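Local coordinates for protein diguanylate cyclase with PAS/PAC sensor (Marinobacter aquaeolei, PDB 3H9W) that probably makes cyclic di-GMP from two GTP molecules in the full-length enzyme, of which this chain is the N-terminal PAS sensor domain, at residues A[23-31]-A[72-82]. Numbering follows the deposited sequence.
Sequences IEALLGWPQ and ALHRDGHYVWI
The carbonyl O of L27 is gripped from several sides: R75 N donates to it at 2.9 Å, W29 N adds a weak bond, and H74 CA makes a CA-H...O contact. It ties the C-terminal end of helix 22-27 to the hairpin joining strands 66-73 and 79-90 in the antiparallel sheet of the PAS fold, just before G28 leaves the helix with positive phi. The loop that follows is held by W29, whose NE1 donates to L73 O at 2.8 Å, nearly straight at 165° and lying in the indole plane; L73 also has backbone hydrogen bonding with R43. L27 O also sits over the centre of the H74 imidazole, 3.4 Å above its plane, while D76 OD2 lies over the opposite face, nearer the rim. D76 N donates to H74 ND1 in the ring plane at 2.9 Å, and a water links H74 NE2 to A25 O, so both ring nitrogens have partners that fix the imidazole's rotation. R75 lays its CA over the six-membered ring of W29 as a CH-pi contact, 3.7 Å from the centroid, and its CD packs beside G28 O. R43 adds a cation-pi contact to the same indole. Deeper in, the helix sets two leucines against the inner surface of the sheet. L27, with CG anti to its carbonyl carbon (chi1 -60°), sets CD2 against both A72 CB and V80 CB, and W34 touches the same leucine. L26 splits its branches: CD1 rests on V80 CG1, whereas CD2 reaches tip to tip toward I82 CD1, 3.6 Å away.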
ATOM      1  N   ILE A  23      -7.603 -11.136   4.244  1.00 21.62           N
ATOM      2  CA  ILE A  23      -6.529 -11.847   4.941  1.00 20.90           C
ATOM      3  C   ILE A  23      -6.985 -13.251   5.337  1.00 27.44           C
ATOM      4  O   ILE A  23      -6.169 -14.171   5.474  1.00 27.21           O
ATOM      5  CB  ILE A  23      -6.063 -11.076   6.211  1.00 20.02           C
ATOM      6  CG1 ILE A  23      -4.758 -11.682   6.757  1.00 21.11           C
ATOM      7  CG2 ILE A  23      -7.130 -11.141   7.287  1.00 22.20           C
ATOM      8  CD1 ILE A  23      -3.556 -11.541   5.815  1.00 25.18           C
ATOM      9  N   GLU A  24      -8.292 -13.415   5.510  1.00 24.32           N
ATOM     10  CA  GLU A  24      -8.851 -14.706   5.898  1.00 23.52           C
ATOM     11  C   GLU A  24      -8.882 -15.650   4.700  1.00 28.19           C
ATOM     12  O   GLU A  24      -8.514 -16.826   4.806  1.00 23.72           O
ATOM     13  CB  GLU A  24     -10.260 -14.516   6.473  1.00 35.55           C
ATOM     14  CG  GLU A  24     -10.792 -15.732   7.209  1.00 32.05           C
ATOM     15  CD  GLU A  24     -12.097 -15.453   7.923  1.00 45.19           C
ATOM     16  OE1 GLU A  24     -12.199 -14.397   8.586  1.00 37.08           O
ATOM     17  OE2 GLU A  24     -13.019 -16.294   7.836  1.00 44.81           O
ATOM     18  N   ALA A  25      -9.307 -15.140   3.550  1.00 25.12           N
ATOM     19  CA  ALA A  25      -9.352 -15.970   2.354  1.00 26.49           C
ATOM     20  C   ALA A  25      -7.934 -16.382   1.965  1.00 25.00           C
ATOM     21  O   ALA A  25      -7.706 -17.511   1.529  1.00 26.84           O
ATOM     22  CB  ALA A  25     -10.004 -15.208   1.203  1.00 35.97           C
ATOM     23  N   LEU A  26      -6.983 -15.464   2.136  1.00 21.09           N
ATOM     24  CA  LEU A  26      -5.597 -15.736   1.784  1.00 18.44           C
ATOM     25  C   LEU A  26      -4.864 -16.652   2.769  1.00 20.21           C
ATOM     26  O   LEU A  26      -4.257 -17.647   2.365  1.00 21.61           O
ATOM     27  CB  LEU A  26      -4.809 -14.426   1.652  1.00 20.58           C
ATOM     28  CG  LEU A  26      -3.340 -14.590   1.221  1.00 24.09           C
ATOM     29  CD1 LEU A  26      -3.298 -15.178  -0.183  1.00 23.13           C
ATOM     30  CD2 LEU A  26      -2.624 -13.249   1.251  1.00 24.92           C
ATOM     31  N   LEU A  27      -4.908 -16.319   4.055  1.00 18.63           N
ATOM     32  CA  LEU A  27      -4.194 -17.118   5.057  1.00 18.52           C
ATOM     33  C   LEU A  27      -5.038 -18.018   5.964  1.00 24.16           C
ATOM     34  O   LEU A  27      -4.500 -18.696   6.845  1.00 19.11           O
ATOM     35  CB  LEU A  27      -3.317 -16.193   5.906  1.00 18.73           C
ATOM     36  CG  LEU A  27      -2.265 -15.416   5.103  1.00 23.50           C
ATOM     37  CD1 LEU A  27      -1.450 -14.538   6.045  1.00 19.21           C
ATOM     38  CD2 LEU A  27      -1.351 -16.386   4.364  1.00 20.79           C
ATOM     39  N   GLY A  28      -6.352 -18.014   5.758  1.00 18.14           N
ATOM     40  CA  GLY A  28      -7.233 -18.871   6.535  1.00 21.57           C
ATOM     41  C   GLY A  28      -7.589 -18.507   7.969  1.00 22.71           C
ATOM     42  O   GLY A  28      -8.701 -18.794   8.416  1.00 24.05           O
ATOM     43  N   TRP A  29      -6.672 -17.898   8.708  1.00 21.20           N
ATOM     44  CA  TRP A  29      -6.974 -17.547  10.092  1.00 19.62           C
ATOM     45  C   TRP A  29      -8.147 -16.574  10.108  1.00 20.87           C
ATOM     46  O   TRP A  29      -8.289 -15.759   9.201  1.00 21.95           O
ATOM     47  CB  TRP A  29      -5.769 -16.874  10.764  1.00 18.77           C
ATOM     48  CG  TRP A  29      -4.443 -17.555  10.549  1.00 22.36           C
ATOM     49  CD1 TRP A  29      -3.551 -17.314   9.547  1.00 24.44           C
ATOM     50  CD2 TRP A  29      -3.848 -18.562  11.384  1.00 25.69           C
ATOM     51  NE1 TRP A  29      -2.428 -18.103   9.710  1.00 24.74           N
ATOM     52  CE2 TRP A  29      -2.588 -18.879  10.828  1.00 16.82           C
ATOM     53  CE3 TRP A  29      -4.258 -19.225  12.548  1.00 29.20           C
ATOM     54  CZ2 TRP A  29      -1.733 -19.830  11.396  1.00 28.85           C
ATOM     55  CZ3 TRP A  29      -3.408 -20.172  13.118  1.00 30.97           C
ATOM     56  CH2 TRP A  29      -2.157 -20.465  12.537  1.00 25.16           C
ATOM     57  N   PRO A  30      -9.011 -16.654  11.134  1.00 25.74           N
ATOM     58  CA  PRO A  30     -10.147 -15.729  11.194  1.00 24.94           C
ATOM     59  C   PRO A  30      -9.618 -14.297  11.162  1.00 21.38           C
ATOM     60  O   PRO A  30      -8.611 -13.994  11.797  1.00 24.89           O
ATOM     61  CB  PRO A  30     -10.798 -16.065  12.537  1.00 26.45           C
ATOM     62  CG  PRO A  30     -10.482 -17.519  12.709  1.00 31.31           C
ATOM     63  CD  PRO A  30      -9.040 -17.602  12.263  1.00 24.38           C
ATOM     64  N   GLN A  31     -10.284 -13.428  10.415  1.00 20.19           N
ATOM     65  CA  GLN A  31      -9.859 -12.041  10.325  1.00 29.04           C
ATOM     66  C   GLN A  31      -9.678 -11.437  11.715  1.00 26.39           C
ATOM     67  O   GLN A  31      -8.702 -10.730  11.978  1.00 25.31           O
ATOM     68  CB  GLN A  31     -10.884 -11.228   9.528  1.00 22.19           C
ATOM     69  CG  GLN A  31     -10.656  -9.722   9.547  1.00 31.20           C
ATOM     70  CD  GLN A  31     -11.726  -8.964   8.784  1.00 37.09           C
ATOM     71  OE1 GLN A  31     -12.846  -9.448   8.623  1.00 39.01           O
ATOM     72  NE2 GLN A  31     -11.390  -7.764   8.321  1.00 32.00           N
ATOM     73  N   ALA A  72       4.318 -16.516   4.430  1.00 20.82           N
ATOM     74  CA  ALA A  72       3.356 -16.396   5.516  1.00 24.39           C
ATOM     75  C   ALA A  72       2.772 -17.773   5.769  1.00 18.81           C
ATOM     76  O   ALA A  72       2.642 -18.581   4.849  1.00 24.07           O
ATOM     77  CB  ALA A  72       2.236 -15.413   5.131  1.00 23.15           C
ATOM     78  N   LEU A  73       2.419 -18.033   7.016  1.00 19.98           N
ATOM     79  CA  LEU A  73       1.862 -19.322   7.405  1.00 20.41           C
ATOM     80  C   LEU A  73       0.345 -19.334   7.317  1.00 22.64           C
ATOM     81  O   LEU A  73      -0.330 -18.541   7.973  1.00 22.48           O
ATOM     82  CB  LEU A  73       2.290 -19.650   8.840  1.00 21.45           C
ATOM     83  CG  LEU A  73       1.780 -20.962   9.431  1.00 24.44           C
ATOM     84  CD1 LEU A  73       2.326 -22.136   8.625  1.00 29.28           C
ATOM     85  CD2 LEU A  73       2.210 -21.064  10.882  1.00 27.52           C
ATOM     86  N   HIS A  74      -0.189 -20.233   6.499  1.00 24.36           N
ATOM     87  CA  HIS A  74      -1.629 -20.377   6.353  1.00 20.02           C
ATOM     88  C   HIS A  74      -2.081 -21.208   7.551  1.00 26.74           C
ATOM     89  O   HIS A  74      -1.291 -21.993   8.086  1.00 22.29           O
ATOM     90  CB  HIS A  74      -1.943 -21.110   5.045  1.00 23.56           C
ATOM     91  CG  HIS A  74      -3.401 -21.185   4.727  1.00 23.80           C
ATOM     92  ND1 HIS A  74      -4.279 -21.977   5.433  1.00 26.12           N
ATOM     93  CD2 HIS A  74      -4.134 -20.564   3.773  1.00 21.76           C
ATOM     94  CE1 HIS A  74      -5.493 -21.842   4.928  1.00 18.95           C
ATOM     95  NE2 HIS A  74      -5.432 -20.991   3.920  1.00 19.91           N
ATOM     96  N   ARG A  75      -3.325 -21.051   7.995  1.00 20.50           N
ATOM     97  CA  ARG A  75      -3.762 -21.838   9.145  1.00 24.59           C
ATOM     98  C   ARG A  75      -3.662 -23.339   8.885  1.00 23.57           C
ATOM     99  O   ARG A  75      -3.406 -24.109   9.812  1.00 27.77           O
ATOM    100  CB  ARG A  75      -5.201 -21.478   9.568  1.00 24.94           C
ATOM    101  CG  ARG A  75      -6.256 -21.657   8.500  1.00 39.00           C
ATOM    102  CD  ARG A  75      -7.609 -21.863   9.156  1.00 44.80           C
ATOM    103  NE  ARG A  75      -7.537 -22.993  10.071  1.00 47.24           N
ATOM    104  CZ  ARG A  75      -7.338 -24.249   9.686  1.00 41.86           C
ATOM    105  NH1 ARG A  75      -7.271 -25.220  10.590  1.00 45.07           N
ATOM    106  NH2 ARG A  75      -7.229 -24.542   8.398  1.00 30.78           N
ATOM    107  N   ASP A  76      -3.851 -23.765   7.637  1.00 24.14           N
ATOM    108  CA  ASP A  76      -3.775 -25.197   7.344  1.00 24.72           C
ATOM    109  C   ASP A  76      -2.347 -25.744   7.308  1.00 30.60           C
ATOM    110  O   ASP A  76      -2.129 -26.922   7.021  1.00 28.01           O
ATOM    111  CB  ASP A  76      -4.525 -25.566   6.046  1.00 21.39           C
ATOM    112  CG  ASP A  76      -3.851 -25.054   4.785  1.00 26.83           C
ATOM    113  OD1 ASP A  76      -2.630 -24.809   4.791  1.00 27.81           O
ATOM    114  OD2 ASP A  76      -4.561 -24.917   3.763  1.00 29.66           O
ATOM    115  N   GLY A  77      -1.373 -24.890   7.600  1.00 28.27           N
ATOM    116  CA  GLY A  77       0.003 -25.352   7.632  1.00 28.78           C
ATOM    117  C   GLY A  77       0.904 -25.050   6.454  1.00 27.58           C
ATOM    118  O   GLY A  77       2.125 -25.071   6.613  1.00 29.29           O
ATOM    119  N   HIS A  78       0.346 -24.784   5.275  1.00 24.15           N
ATOM    120  CA  HIS A  78       1.205 -24.484   4.141  1.00 23.45           C
ATOM    121  C   HIS A  78       1.606 -23.012   4.138  1.00 23.68           C
ATOM    122  O   HIS A  78       1.024 -22.194   4.856  1.00 23.12           O
ATOM    123  CB  HIS A  78       0.541 -24.885   2.811  1.00 27.96           C
ATOM    124  CG  HIS A  78      -0.442 -23.891   2.273  1.00 19.77           C
ATOM    125  ND1 HIS A  78      -1.730 -23.774   2.752  1.00 27.58           N
ATOM    126  CD2 HIS A  78      -0.338 -23.003   1.255  1.00 27.87           C
ATOM    127  CE1 HIS A  78      -2.377 -22.857   2.051  1.00 28.14           C
ATOM    128  NE2 HIS A  78      -1.555 -22.375   1.137  1.00 29.72           N
ATOM    129  N   TYR A  79       2.610 -22.685   3.332  1.00 23.34           N
ATOM    130  CA  TYR A  79       3.127 -21.325   3.249  1.00 21.93           C
ATOM    131  C   TYR A  79       2.685 -20.571   2.005  1.00 25.31           C
ATOM    132  O   TYR A  79       2.571 -21.150   0.924  1.00 19.49           O
ATOM    133  CB  TYR A  79       4.654 -21.369   3.308  1.00 23.44           C
ATOM    134  CG  TYR A  79       5.166 -21.761   4.671  1.00 27.82           C
ATOM    135  CD1 TYR A  79       5.032 -20.898   5.747  1.00 30.04           C
ATOM    136  CD2 TYR A  79       5.743 -23.012   4.895  1.00 34.45           C
ATOM    137  CE1 TYR A  79       5.450 -21.260   7.014  1.00 41.65           C
ATOM    138  CE2 TYR A  79       6.170 -23.384   6.168  1.00 32.41           C
ATOM    139  CZ  TYR A  79       6.015 -22.500   7.218  1.00 28.96           C
ATOM    140  OH  TYR A  79       6.414 -22.840   8.489  1.00 47.04           O
ATOM    141  N   VAL A  80       2.442 -19.272   2.171  1.00 19.13           N
ATOM    142  CA  VAL A  80       2.035 -18.409   1.070  1.00 16.36           C
ATOM    143  C   VAL A  80       2.999 -17.223   0.999  1.00 18.90           C
ATOM    144  O   VAL A  80       3.213 -16.527   1.991  1.00 18.89           O
ATOM    145  CB  VAL A  80       0.601 -17.857   1.273  1.00 23.56           C
ATOM    146  CG1 VAL A  80       0.207 -16.956   0.092  1.00 21.14           C
ATOM    147  CG2 VAL A  80      -0.379 -19.003   1.420  1.00 24.64           C
ATOM    148  N   TRP A  81       3.580 -17.011  -0.177  1.00 16.69           N
ATOM    149  CA  TRP A  81       4.508 -15.915  -0.391  1.00 18.97           C
ATOM    150  C   TRP A  81       3.781 -14.584  -0.375  1.00 24.70           C
ATOM    151  O   TRP A  81       2.876 -14.345  -1.178  1.00 23.06           O
ATOM    152  CB  TRP A  81       5.229 -16.076  -1.727  1.00 21.59           C
ATOM    153  CG  TRP A  81       6.431 -16.952  -1.633  1.00 24.89           C
ATOM    154  CD1 TRP A  81       6.543 -18.252  -2.043  1.00 25.33           C
ATOM    155  CD2 TRP A  81       7.702 -16.593  -1.082  1.00 22.84           C
ATOM    156  NE1 TRP A  81       7.810 -18.722  -1.786  1.00 20.23           N
ATOM    157  CE2 TRP A  81       8.543 -17.725  -1.195  1.00 26.03           C
ATOM    158  CE3 TRP A  81       8.216 -15.421  -0.503  1.00 21.01           C
ATOM    159  CZ2 TRP A  81       9.871 -17.721  -0.748  1.00 28.39           C
ATOM    160  CZ3 TRP A  81       9.538 -15.417  -0.057  1.00 25.49           C
ATOM    161  CH2 TRP A  81      10.350 -16.563  -0.186  1.00 27.14           C
ATOM    162  N   ILE A  82       4.204 -13.714   0.531  1.00 19.28           N
ATOM    163  CA  ILE A  82       3.594 -12.406   0.688  1.00 20.93           C
ATOM    164  C   ILE A  82       4.618 -11.278   0.676  1.00 15.42           C
ATOM    165  O   ILE A  82       5.766 -11.451   1.088  1.00 19.26           O
ATOM    166  CB  ILE A  82       2.787 -12.355   2.020  1.00 18.65           C
ATOM    167  CG1 ILE A  82       1.446 -13.070   1.826  1.00 22.46           C
ATOM    168  CG2 ILE A  82       2.598 -10.911   2.484  1.00 21.33           C
ATOM    169  CD1 ILE A  82       0.505 -12.962   3.002  1.00 28.81           C
TER
HETATM  170  O   HOH W   1      -7.798 -19.870   2.354  1.00 40.76           O